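Amidase, hydantoinase/carbamoylase family (Burkholderia vietnamiensis, PDB 5I4M) probably hydrolyses N-carbamoyl-L-amino acids as a zinc-dependent amidase of the peptidase M20 family, with two zinc ions bound in each subunit. Local coordinates at residues A40-T45 with D59-D64; V67-A72 with G119-L124; M82-M87 with A197-R202; E125-L130 with H139-V144. One frame throughout, in Å; residues are numbered along the deposited sequence.

Contact 1: residues A40-T45 with D59-D64; sequences AKIGAT and DKAARD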
loop_
_atom_site.group_PDB
_atom_site.type_symbol
_atom_site.label_atom_id
_atom_site.label_comp_id
_atom_site.label_asym_id
_atom_site.label_seq_id
_atom_site.Cartn_x
_atom_site.Cartn_y
_atom_site.Cartn_z
ATOM N N ALA A 40 1.563 -9.186 -27.618
ATOM C CA ALA A 40 2.417 -8.672 -26.550
ATOM C C ALA A 40 2.551 -7.150 -26.579
ATOM O O ALA A 40 2.949 -6.563 -25.570
ATOM C CB ALA A 40 3.807 -9.307 -26.624
ATOM N N LYS A 41 2.266 -6.500 -27.714
ATOM C CA LYS A 41 2.311 -5.039 -27.755
ATOM C C LYS A 41 1.200 -4.394 -26.933
ATOM O O LYS A 41 1.321 -3.224 -26.549
ATOM C CB LYS A 41 2.197 -4.544 -29.195
ATOM C CG LYS A 41 3.255 -5.079 -30.124
ATOM C CD LYS A 41 2.925 -4.703 -31.561
ATOM C CE LYS A 41 4.087 -5.021 -32.476
ATOM N NZ LYS A 41 3.728 -4.798 -33.903
ATOM N N ILE A 42 0.114 -5.119 -26.678
ATOM C CA ILE A 42 -1.068 -4.559 -26.035
ATOM C C ILE A 42 -0.819 -4.580 -24.531
ATOM O O ILE A 42 -0.969 -5.613 -23.877
ATOM C CB ILE A 42 -2.333 -5.325 -26.421
ATOM C CG1 ILE A 42 -2.492 -5.311 -27.945
ATOM C CG2 ILE A 42 -3.565 -4.728 -25.721
ATOM C CD1 ILE A 42 -3.693 -6.111 -28.421
ATOM N N GLY A 43 -0.436 -3.429 -23.980
ATOM C CA GLY A 43 -0.002 -3.353 -22.599
ATOM C C GLY A 43 1.470 -3.626 -22.391
ATOM O O GLY A 43 1.874 -3.943 -21.265
ATOM N N ALA A 44 2.289 -3.521 -23.437
ATOM C CA ALA A 44 3.713 -3.799 -23.289
ATOM C C ALA A 44 4.339 -2.891 -22.236
ATOM O O ALA A 44 4.019 -1.703 -22.141
ATOM C CB ALA A 44 4.436 -3.618 -24.626
ATOM N N THR A 45 5.226 -3.457 -21.427
ATOM C CA THR A 45 5.885 -2.676 -20.393
ATOM C C THR A 45 7.342 -2.426 -20.762
ATOM O O THR A 45 7.920 -3.146 -21.585
ATOM C CB THR A 45 5.823 -3.384 -19.032
ATOM O OG1 THR A 45 6.647 -4.548 -19.068
ATOM C CG2 THR A 45 4.393 -3.801 -18.694
ATOM N N ASP A 59 -7.261 -4.956 -21.997
ATOM C CA ASP A 59 -7.904 -6.265 -22.116
ATOM C C ASP A 59 -8.928 -6.255 -23.246
ATOM O O ASP A 59 -8.987 -7.191 -24.053
ATOM C CB ASP A 59 -8.562 -6.624 -20.778
ATOM C CG ASP A 59 -8.978 -8.086 -20.673
ATOM O OD1 ASP A 59 -8.277 -8.959 -21.228
ATOM O OD2 ASP A 59 -9.994 -8.366 -19.995
ATOM N N LYS A 60 -9.714 -5.179 -23.336
ATOM C CA LYS A 60 -10.684 -5.022 -24.419
ATOM C C LYS A 60 -10.016 -5.106 -25.782
ATOM O O LYS A 60 -10.535 -5.761 -26.690
ATOM C CB LYS A 60 -11.415 -3.677 -24.281
ATOM C CG LYS A 60 -12.350 -3.347 -25.442
ATOM C CD LYS A 60 -12.888 -1.914 -25.361
ATOM C CE LYS A 60 -13.875 -1.596 -26.491
ATOM N NZ LYS A 60 -13.206 -1.685 -27.823
ATOM N N ALA A 61 -8.873 -4.432 -25.951
ATOM C CA ALA A 61 -8.219 -4.414 -27.257
ATOM C C ALA A 61 -7.690 -5.792 -27.636
ATOM O O ALA A 61 -7.786 -6.199 -28.802
ATOM C CB ALA A 61 -7.096 -3.372 -27.279
ATOM N N ALA A 62 -7.137 -6.536 -26.676
ATOM C CA ALA A 62 -6.674 -7.884 -27.000
ATOM C C ALA A 62 -7.838 -8.778 -27.417
ATOM O O ALA A 62 -7.729 -9.545 -28.385
ATOM C CB ALA A 62 -5.928 -8.511 -25.815
ATOM N N ARG A 63 -8.952 -8.712 -26.679
ATOM C CA ARG A 63 -10.162 -9.432 -27.068
ATOM C C ARG A 63 -10.615 -9.046 -28.470
ATOM O O ARG A 63 -10.863 -9.916 -29.317
ATOM C CB ARG A 63 -11.283 -9.149 -26.065
ATOM C CG ARG A 63 -11.057 -9.714 -24.674
ATOM C CD ARG A 63 -11.917 -8.957 -23.647
ATOM N NE ARG A 63 -11.952 -9.705 -22.398
ATOM C CZ ARG A 63 -12.934 -10.521 -22.023
ATOM N NH1 ARG A 63 -14.020 -10.675 -22.783
ATOM N NH2 ARG A 63 -12.833 -11.175 -20.870
ATOM N N ASP A 64 -10.766 -7.739 -28.725
ATOM C CA ASP A 64 -11.211 -7.287 -30.042
ATOM C C ASP A 64 -10.311 -7.827 -31.146
ATOM O O ASP A 64 -10.790 -8.264 -32.204
ATOM C CB ASP A 64 -11.222 -5.757 -30.112
ATOM C CG ASP A 64 -12.298 -5.112 -29.254
ATOM O OD1 ASP A 64 -13.186 -5.811 -28.715
ATOM O OD2 ASP A 64 -12.262 -3.865 -29.144
#
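I42 lays the outer half of its side chain over the backbone of helix 57-72 between A61 and A62. Its CD1 meets A62 CA at 3.7 Å, and the same methyl lies 4.2 Å from A62 CB. The other branch, CG2, reaches A61 CB at 4.1 Å. CG2 stands anti to the backbone N and CG1 beside it (chi1 -57°), while an extended chi2 of 177° carries CD1 forward onto the helix; the two methyls therefore touch neighbouring residues. Because A61 and A62 have only methyl groups, the isoleucine can come down close to the main chain. No hydrogen bond joins the two segments, and the contact is small and wholly apolar. L58 and L65 of the same helix also touch I42. I42 is itself the second residue of a type II beta turn from K41 to A44, closed by a weak bond from A44 N to K41 O, and I42 O accepts from R52 NH1. The connection between helices 29-39 and 57-72 thus turns back and covers the second helix with I42 in this M20-family fold, with the A62 side chain about 10 Å from that of the zinc ligand H104.

Contact 2: residues V67-A72 with G119-L124; sequences VGWAKA and GVLGGL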
loop_
_atom_site.group_PDB
_atom_site.type_symbol
_atom_site.label_atom_id
_atom_site.label_comp_id
_atom_site.label_asym_id
_atom_site.label_seq_id
_atom_site.Cartn_x
_atom_site.Cartn_y
_atom_site.Cartn_z
ATOM N N VAL A 67 -10.749 -11.710 -31.551
ATOM C CA VAL A 67 -12.056 -11.959 -32.164
ATOM C C VAL A 67 -12.016 -11.665 -33.660
ATOM O O VAL A 67 -12.544 -12.435 -34.474
ATOM C CB VAL A 67 -13.149 -11.140 -31.449
ATOM C CG1 VAL A 67 -14.407 -11.049 -32.300
ATOM C CG2 VAL A 67 -13.456 -11.770 -30.090
ATOM N N GLY A 68 -11.388 -10.554 -34.051
ATOM C CA GLY A 68 -11.267 -10.254 -35.474
ATOM C C GLY A 68 -10.503 -11.322 -36.238
ATOM O O GLY A 68 -10.901 -11.720 -37.340
ATOM N N TRP A 69 -9.395 -11.801 -35.665
ATOM C CA TRP A 69 -8.634 -12.871 -36.299
ATOM C C TRP A 69 -9.462 -14.142 -36.411
ATOM O O TRP A 69 -9.426 -14.832 -37.438
ATOM C CB TRP A 69 -7.363 -13.162 -35.501
ATOM C CG TRP A 69 -6.311 -12.098 -35.570
ATOM C CD1 TRP A 69 -6.220 -11.083 -36.484
ATOM C CD2 TRP A 69 -5.210 -11.928 -34.663
ATOM N NE1 TRP A 69 -5.118 -10.303 -36.212
ATOM C CE2 TRP A 69 -4.480 -10.804 -35.103
ATOM C CE3 TRP A 69 -4.764 -12.624 -33.536
ATOM C CZ2 TRP A 69 -3.330 -10.365 -34.453
ATOM C CZ3 TRP A 69 -3.624 -12.190 -32.895
ATOM C CH2 TRP A 69 -2.919 -11.067 -33.356
ATOM N N ALA A 70 -10.194 -14.485 -35.352
ATOM C CA ALA A 70 -10.986 -15.709 -35.392
ATOM C C ALA A 70 -12.057 -15.628 -36.464
ATOM O O ALA A 70 -12.301 -16.604 -37.181
ATOM C CB ALA A 70 -11.619 -15.977 -34.029
ATOM N N LYS A 71 -12.724 -14.474 -36.582
ATOM C CA LYS A 71 -13.740 -14.340 -37.620
ATOM C C LYS A 71 -13.118 -14.482 -38.998
ATOM O O LYS A 71 -13.705 -15.104 -39.896
ATOM C CB LYS A 71 -14.465 -13.002 -37.491
ATOM C CG LYS A 71 -15.493 -12.973 -36.366
ATOM C CD LYS A 71 -16.138 -11.605 -36.228
ATOM C CE LYS A 71 -17.112 -11.573 -35.063
ATOM N NZ LYS A 71 -17.576 -10.185 -34.799
ATOM N N ALA A 72 -11.921 -13.923 -39.184
ATOM C CA ALA A 72 -11.242 -14.054 -40.468
ATOM C C ALA A 72 -10.868 -15.498 -40.753
ATOM O O ALA A 72 -10.709 -15.871 -41.919
ATOM C CB ALA A 72 -9.996 -13.168 -40.504
ATOM N N GLY A 119 -2.174 -19.993 -24.558
ATOM C CA GLY A 119 -3.244 -20.965 -24.760
ATOM C C GLY A 119 -4.342 -20.457 -25.677
ATOM O O GLY A 119 -4.925 -21.226 -26.448
ATOM N N VAL A 120 -4.640 -19.159 -25.608
ATOM C CA VAL A 120 -5.619 -18.580 -26.518
ATOM C C VAL A 120 -5.087 -18.603 -27.943
ATOM O O VAL A 120 -5.754 -19.081 -28.867
ATOM C CB VAL A 120 -5.986 -17.147 -26.083
ATOM C CG1 VAL A 120 -6.894 -16.495 -27.130
ATOM C CG2 VAL A 120 -6.677 -17.162 -24.710
ATOM N N LEU A 121 -3.875 -18.083 -28.141
ATOM C CA LEU A 121 -3.327 -17.994 -29.490
ATOM C C LEU A 121 -2.938 -19.365 -30.032
ATOM O O LEU A 121 -2.973 -19.578 -31.249
ATOM C CB LEU A 121 -2.135 -17.038 -29.497
ATOM C CG LEU A 121 -2.530 -15.588 -29.206
ATOM C CD1 LEU A 121 -1.311 -14.665 -29.262
ATOM C CD2 LEU A 121 -3.595 -15.120 -30.192
ATOM N N GLY A 122 -2.543 -20.291 -29.154
ATOM C CA GLY A 122 -2.373 -21.673 -29.579
ATOM C C GLY A 122 -3.664 -22.259 -30.120
ATOM O O GLY A 122 -3.664 -22.964 -31.133
ATOM N N GLY A 123 -4.788 -21.954 -29.466
ATOM C CA GLY A 123 -6.071 -22.393 -29.990
ATOM C C GLY A 123 -6.369 -21.796 -31.350
ATOM O O GLY A 123 -6.797 -22.500 -32.268
ATOM N N LEU A 124 -6.148 -20.481 -31.497
ATOM C CA LEU A 124 -6.349 -19.843 -32.796
ATOM C C LEU A 124 -5.489 -20.501 -33.870
ATOM O O LEU A 124 -5.939 -20.698 -35.007
ATOM C CB LEU A 124 -6.035 -18.349 -32.702
ATOM C CG LEU A 124 -6.079 -17.633 -34.055
ATOM C CD1 LEU A 124 -7.479 -17.712 -34.648
ATOM C CD2 LEU A 124 -5.648 -16.185 -33.925
#
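W69 reaches from helix 57-72 toward helix 117-132, two nearly parallel helices (15° between the short segments) of the alpha/beta part of this M20-family fold. At its root, CB lies 3.8 Å from L124 CD2. The chi1 of -71° sets CG anti to the carbonyl carbon and swings the indole across the gap between the helices. Beyond CG, the six-membered ring brings CE3 to 3.7 Å from the same leucine methyl, so L124 CD2 fits into the angle between CB and the ring, the two side chains crossing at about a right angle. Farther along, CZ3 meets L121 CD2 at 4.0 Å, and this methyl sits at the ring edge, in its plane. L121 and L124 are one helical turn apart, and together they receive successive parts of the tryptophan. The segment axes stay 11.2 Å apart at closest approach, a separation that the large indole and the leucines bridge by purely apolar contact. V39 of helix 29-39 also touches W69, and R128 makes a cation-pi contact with the indole, so neighbours beyond the two segments share its surface. The other branch of L124 turns to the backbone of the facing helix, where CD1 rests 4.1 Å from A70 CA.

Contact 3: residues M82-M87 with A197-R202; sequences MGNVFM and APCGGR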
loop_
_atom_site.group_PDB
_atom_site.type_symbol
_atom_site.label_atom_id
_atom_site.label_comp_id
_atom_site.label_asym_id
_atom_site.label_seq_id
_atom_site.Cartn_x
_atom_site.Cartn_y
_atom_site.Cartn_z
ATOM N N MET A 82 -20.657 -13.589 -18.511
ATOM C CA MET A 82 -19.424 -13.278 -17.798
ATOM C C MET A 82 -18.345 -12.751 -18.729
ATOM O O MET A 82 -17.192 -12.623 -18.311
ATOM C CB MET A 82 -18.898 -14.506 -17.052
ATOM C CG MET A 82 -19.654 -14.806 -15.744
ATOM S SD MET A 82 -19.475 -13.501 -14.499
ATOM C CE MET A 82 -17.713 -13.546 -14.199
ATOM N N GLY A 83 -18.685 -12.462 -19.982
ATOM C CA GLY A 83 -17.697 -11.950 -20.912
ATOM C C GLY A 83 -16.786 -12.987 -21.527
ATOM O O GLY A 83 -15.855 -12.615 -22.253
ATOM N N ASN A 84 -17.012 -14.272 -21.260
ATOM C CA ASN A 84 -16.239 -15.308 -21.924
ATOM C C ASN A 84 -16.549 -15.284 -23.415
ATOM O O ASN A 84 -17.702 -15.112 -23.825
ATOM C CB ASN A 84 -16.559 -16.695 -21.354
ATOM C CG ASN A 84 -16.353 -16.789 -19.853
ATOM O OD1 ASN A 84 -15.336 -16.352 -19.323
ATOM N ND2 ASN A 84 -17.323 -17.397 -19.153
ATOM N N VAL A 85 -15.511 -15.453 -24.232
ATOM C CA VAL A 85 -15.624 -15.323 -25.687
ATOM C C VAL A 85 -15.440 -16.701 -26.304
ATOM O O VAL A 85 -14.403 -17.341 -26.096
ATOM C CB VAL A 85 -14.582 -14.346 -26.249
ATOM C CG1 VAL A 85 -14.762 -14.197 -27.758
ATOM C CG2 VAL A 85 -14.643 -13.008 -25.530
ATOM N N PHE A 86 -16.420 -17.139 -27.101
ATOM C CA PHE A 86 -16.409 -18.461 -27.718
ATOM C C PHE A 86 -16.280 -18.305 -29.227
ATOM O O PHE A 86 -17.183 -17.781 -29.886
ATOM C CB PHE A 86 -17.666 -19.236 -27.335
ATOM C CG PHE A 86 -17.812 -19.411 -25.846
ATOM C CD1 PHE A 86 -18.428 -18.435 -25.071
ATOM C CD2 PHE A 86 -17.297 -20.534 -25.221
ATOM C CE1 PHE A 86 -18.544 -18.593 -23.690
ATOM C CE2 PHE A 86 -17.400 -20.694 -23.843
ATOM C CZ PHE A 86 -18.025 -19.731 -23.081
ATOM N N MET A 87 -15.155 -18.757 -29.763
ATOM C CA MET A 87 -14.864 -18.683 -31.187
ATOM C C MET A 87 -14.959 -20.097 -31.746
ATOM O O MET A 87 -14.130 -20.955 -31.425
ATOM C CB MET A 87 -13.491 -18.054 -31.410
ATOM C CG MET A 87 -13.421 -16.600 -30.954
ATOM S SD MET A 87 -11.765 -15.987 -30.553
ATOM C CE MET A 87 -11.574 -16.563 -28.858
ATOM N N ALA A 197 -25.214 -14.565 -24.293
ATOM C CA ALA A 197 -25.365 -16.009 -24.181
ATOM C C ALA A 197 -25.292 -16.434 -22.718
ATOM O O ALA A 197 -24.592 -15.806 -21.924
ATOM C CB ALA A 197 -24.280 -16.728 -24.968
ATOM N N PRO A 198 -26.015 -17.485 -22.333
ATOM C CA PRO A 198 -25.920 -17.961 -20.949
ATOM C C PRO A 198 -24.497 -18.404 -20.636
ATOM O O PRO A 198 -23.783 -18.930 -21.498
ATOM C CB PRO A 198 -26.904 -19.137 -20.908
ATOM C CG PRO A 198 -27.873 -18.853 -22.012
ATOM C CD PRO A 198 -27.045 -18.205 -23.097
ATOM N N CYS A 199 -24.071 -18.156 -19.403
ATOM C CA CYS A 199 -22.759 -18.597 -18.953
ATOM C C CYS A 199 -22.887 -20.034 -18.466
ATOM O O CYS A 199 -23.508 -20.289 -17.428
ATOM C CB CYS A 199 -22.223 -17.682 -17.860
ATOM S SG CYS A 199 -20.544 -18.120 -17.364
ATOM N N GLY A 200 -22.314 -20.975 -19.221
ATOM C CA GLY A 200 -22.478 -22.385 -18.920
ATOM C C GLY A 200 -23.780 -22.940 -19.468
ATOM O O GLY A 200 -24.589 -22.248 -20.080
ATOM N N GLY A 201 -23.969 -24.239 -19.223
ATOM C CA GLY A 201 -25.131 -24.984 -19.660
ATOM C C GLY A 201 -24.840 -25.946 -20.795
ATOM O O GLY A 201 -25.434 -27.029 -20.851
ATOM N N ARG A 202 -23.927 -25.582 -21.681
ATOM C CA ARG A 202 -23.665 -26.374 -22.871
ATOM C C ARG A 202 -22.787 -27.557 -22.495
ATOM O O ARG A 202 -21.772 -27.385 -21.815
ATOM C CB ARG A 202 -22.950 -25.539 -23.932
ATOM C CG ARG A 202 -23.796 -24.510 -24.623
ATOM C CD ARG A 202 -23.072 -24.060 -25.866
ATOM N NE ARG A 202 -21.841 -23.336 -25.563
ATOM C CZ ARG A 202 -20.698 -23.525 -26.213
ATOM N NH1 ARG A 202 -20.631 -24.438 -27.177
ATOM N NH2 ARG A 202 -19.630 -22.811 -25.901
#
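C199 and M82 form the closely packed end of a contact in which the loop before strand 206-212 lies along the turn leading into strand 85-89 and the strand's first residues, in the alpha/beta part of this M20-family fold; the strand runs between strands 76-79 and 141-145. The cysteine sulfur is 3.8 Å from M82 CG and equally far from N84 ND2. With SG anti to the backbone N (chi1 -176°), the thiol reaches in between these two side chains. M82 then bends at chi2 and chi3, taking its end away from the loop, toward A160 and V163 of helix 159-164. N84 is held by stronger polar partners: its ND2 donates to D80 OD2 and its OD1 accepts from T147 N. The R202 end is more open, since the arginine is partly exposed and touches F86 through NH2 alone. Its guanidinium is perpendicular to the F86 ring and turns an edge to it; the cation-pi attraction is long and at most weak, with CZ 5.2 Å from the ring centroid. A salt bridge from NH1 to E142 OE1, on the neighbouring strand 141-145, gives the arginine a firmer hold. The nearest approach of arginine to phenylalanine is R202 NH2 to F86 CD2, 3.3 Å.

Contact 4: residues E125-L130 with H139-V144; sequences EVIRSL and HPVEVV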
loop_
_atom_site.group_PDB
_atom_site.type_symbol
_atom_site.label_atom_id
_atom_site.label_comp_id
_atom_site.label_asym_id
_atom_site.label_seq_id
_atom_site.Cartn_x
_atom_site.Cartn_y
_atom_site.Cartn_z
ATOM N N GLU A 125 -4.250 -20.856 -33.524
ATOM C CA GLU A 125 -3.368 -21.518 -34.484
ATOM C C GLU A 125 -3.879 -22.907 -34.849
ATOM O O GLU A 125 -3.710 -23.341 -35.993
ATOM C CB GLU A 125 -1.943 -21.585 -33.920
ATOM C CG GLU A 125 -0.939 -22.397 -34.763
ATOM C CD GLU A 125 -0.788 -21.893 -36.201
ATOM O OE1 GLU A 125 -0.577 -22.736 -37.106
ATOM O OE2 GLU A 125 -0.876 -20.664 -36.437
ATOM N N VAL A 126 -4.522 -23.610 -33.908
ATOM C CA VAL A 126 -5.158 -24.885 -34.247
ATOM C C VAL A 126 -6.246 -24.667 -35.290
ATOM O O VAL A 126 -6.340 -25.394 -36.284
ATOM C CB VAL A 126 -5.715 -25.566 -32.984
ATOM C CG1 VAL A 126 -6.619 -26.728 -33.362
ATOM C CG2 VAL A 126 -4.584 -26.064 -32.122
ATOM N N ILE A 127 -7.078 -23.647 -35.090
ATOM C CA ILE A 127 -8.130 -23.333 -36.058
ATOM C C ILE A 127 -7.527 -23.064 -37.430
ATOM O O ILE A 127 -7.966 -23.608 -38.454
ATOM C CB ILE A 127 -8.954 -22.128 -35.572
ATOM C CG1 ILE A 127 -9.667 -22.461 -34.259
ATOM C CG2 ILE A 127 -9.926 -21.681 -36.657
ATOM C CD1 ILE A 127 -10.652 -23.576 -34.378
ATOM N N ARG A 128 -6.503 -22.207 -37.471
ATOM C CA ARG A 128 -5.894 -21.863 -38.752
ATOM C C ARG A 128 -5.249 -23.080 -39.400
ATOM O O ARG A 128 -5.269 -23.228 -40.628
ATOM C CB ARG A 128 -4.864 -20.749 -38.560
ATOM C CG ARG A 128 -5.464 -19.417 -38.148
ATOM C CD ARG A 128 -4.370 -18.414 -37.837
ATOM N NE ARG A 128 -4.846 -17.029 -37.865
ATOM C CZ ARG A 128 -4.174 -15.993 -37.364
ATOM N NH1 ARG A 128 -2.999 -16.177 -36.774
ATOM N NH2 ARG A 128 -4.682 -14.767 -37.453
ATOM N N SER A 129 -4.667 -23.961 -38.587
ATOM C CA SER A 129 -4.008 -25.140 -39.132
ATOM C C SER A 129 -5.022 -26.142 -39.662
ATOM O O SER A 129 -4.770 -26.804 -40.675
ATOM C CB SER A 129 -3.116 -25.776 -38.072
ATOM O OG SER A 129 -1.954 -24.995 -37.872
ATOM N N LEU A 130 -6.175 -26.267 -39.000
ATOM C CA LEU A 130 -7.239 -27.091 -39.561
ATOM C C LEU A 130 -7.709 -26.528 -40.893
ATOM O O LEU A 130 -8.021 -27.283 -41.816
ATOM C CB LEU A 130 -8.412 -27.189 -38.590
ATOM C CG LEU A 130 -8.160 -27.829 -37.227
ATOM C CD1 LEU A 130 -9.376 -27.627 -36.334
ATOM C CD2 LEU A 130 -7.842 -29.298 -37.384
ATOM N N HIS A 139 -16.898 -33.255 -34.408
ATOM C CA HIS A 139 -17.363 -32.289 -33.433
ATOM C C HIS A 139 -16.897 -30.890 -33.827
ATOM O O HIS A 139 -15.794 -30.730 -34.354
ATOM C CB HIS A 139 -16.819 -32.620 -32.038
ATOM C CG HIS A 139 -17.250 -33.953 -31.511
ATOM N ND1 HIS A 139 -18.237 -34.091 -30.557
ATOM C CD2 HIS A 139 -16.821 -35.206 -31.792
ATOM C CE1 HIS A 139 -18.397 -35.374 -30.275
ATOM N NE2 HIS A 139 -17.551 -36.071 -31.012
ATOM N N PRO A 140 -17.690 -29.857 -33.549
ATOM C CA PRO A 140 -17.170 -28.498 -33.681
ATOM C C PRO A 140 -16.004 -28.301 -32.727
ATOM O O PRO A 140 -15.855 -29.008 -31.728
ATOM C CB PRO A 140 -18.367 -27.617 -33.300
ATOM C CG PRO A 140 -19.216 -28.494 -32.432
ATOM C CD PRO A 140 -19.057 -29.875 -33.004
ATOM N N VAL A 141 -15.163 -27.330 -33.059
ATOM C CA VAL A 141 -14.006 -26.966 -32.254
ATOM C C VAL A 141 -14.166 -25.510 -31.845
ATOM O O VAL A 141 -14.606 -24.682 -32.648
ATOM C CB VAL A 141 -12.697 -27.193 -33.040
ATOM C CG1 VAL A 141 -11.531 -26.493 -32.370
ATOM C CG2 VAL A 141 -12.420 -28.702 -33.199
ATOM N N GLU A 142 -13.853 -25.199 -30.588
ATOM C CA GLU A 142 -13.971 -23.826 -30.114
ATOM C C GLU A 142 -12.696 -23.387 -29.412
ATOM O O GLU A 142 -12.033 -24.186 -28.751
ATOM C CB GLU A 142 -15.153 -23.667 -29.133
ATOM C CG GLU A 142 -16.521 -23.890 -29.759
ATOM C CD GLU A 142 -17.659 -23.590 -28.793
ATOM O OE1 GLU A 142 -18.826 -23.850 -29.142
ATOM O OE2 GLU A 142 -17.387 -23.103 -27.679
ATOM N N VAL A 143 -12.355 -22.104 -29.562
ATOM C CA VAL A 143 -11.329 -21.442 -28.758
ATOM C C VAL A 143 -12.029 -20.436 -27.858
ATOM O O VAL A 143 -12.882 -19.677 -28.327
ATOM C CB VAL A 143 -10.281 -20.736 -29.637
ATOM C CG1 VAL A 143 -9.135 -20.200 -28.778
ATOM C CG2 VAL A 143 -9.776 -21.678 -30.704
ATOM N N VAL A 144 -11.670 -20.424 -26.572
ATOM C CA VAL A 144 -12.353 -19.600 -25.584
ATOM C C VAL A 144 -11.358 -18.631 -24.963
ATOM O O VAL A 144 -10.207 -18.996 -24.691
ATOM C CB VAL A 144 -13.028 -20.467 -24.495
ATOM C CG1 VAL A 144 -13.840 -19.598 -23.543
ATOM C CG2 VAL A 144 -13.950 -21.519 -25.137
#
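I127 meets two valines of strand 141-145 with successive atoms of one branch. Its CG1 lies 3.6 Å from V143 CG2, and its CD1 is equally close, 3.6 Å, to V141 CG1. The isoleucine slides past both valines in the opposite direction, touching along its flank. CG1 stands anti to the carbonyl carbon (chi1 -63°), and a second bend at chi2, -62°, turns CD1 toward V141 while CG1 faces V143. I127 and V143 were each modelled in two conformers, so the fine detail of their contact holds for the conformers described. One helical turn further on, L130 makes a lighter contact, its CD1 4.5 Å from V141 CG2. V141 and V143, two residues apart on the strand, both direct their side chains at the helix, whereas E142 between them points away and bridges to R88 and R202. The interface has no hydrogen bond of its own and is buried and apolar. In the next shell, C75 touches I127, L426 and R89 touch L130, and M425 touches V141. Backbone hydrogen bonds of V141 with R89 and of E142 with V99 and T101 fix the strand from both sides. The helix and strand segments run nearly antiparallel, 150° between directions and 9.3 Å apart at closest approach, as befits the return leg of the beta-alpha-beta unit formed by strand 99-103, helix 117-132 and strand 141-145. Here helix 117-132 packs on the sheet beside helix 411-429, while strand 141-145 runs between strands 85-89 and 99-103.

How the contacts relate
From the N terminus, contact 1 closes first, a short loop folding the connection after helix 29-39 onto helix 57-72. The same helix continues into contact 2, which closes a longer loop by pairing it with helix 117-132. Contact 3 opens inside that loop, at strand 85-89, and closes only at the segment 197-202, so contacts 2 and 3 cross. Contact 4 is nested within contact 3 and ties the later part of helix 117-132 to strand 141-145. Contacts 3 and 4 meet in the sheet through M87 O and V143 N, 2.8 Å apart. Contacts 1 and 3 touch where R63 NH1 approaches G83 O.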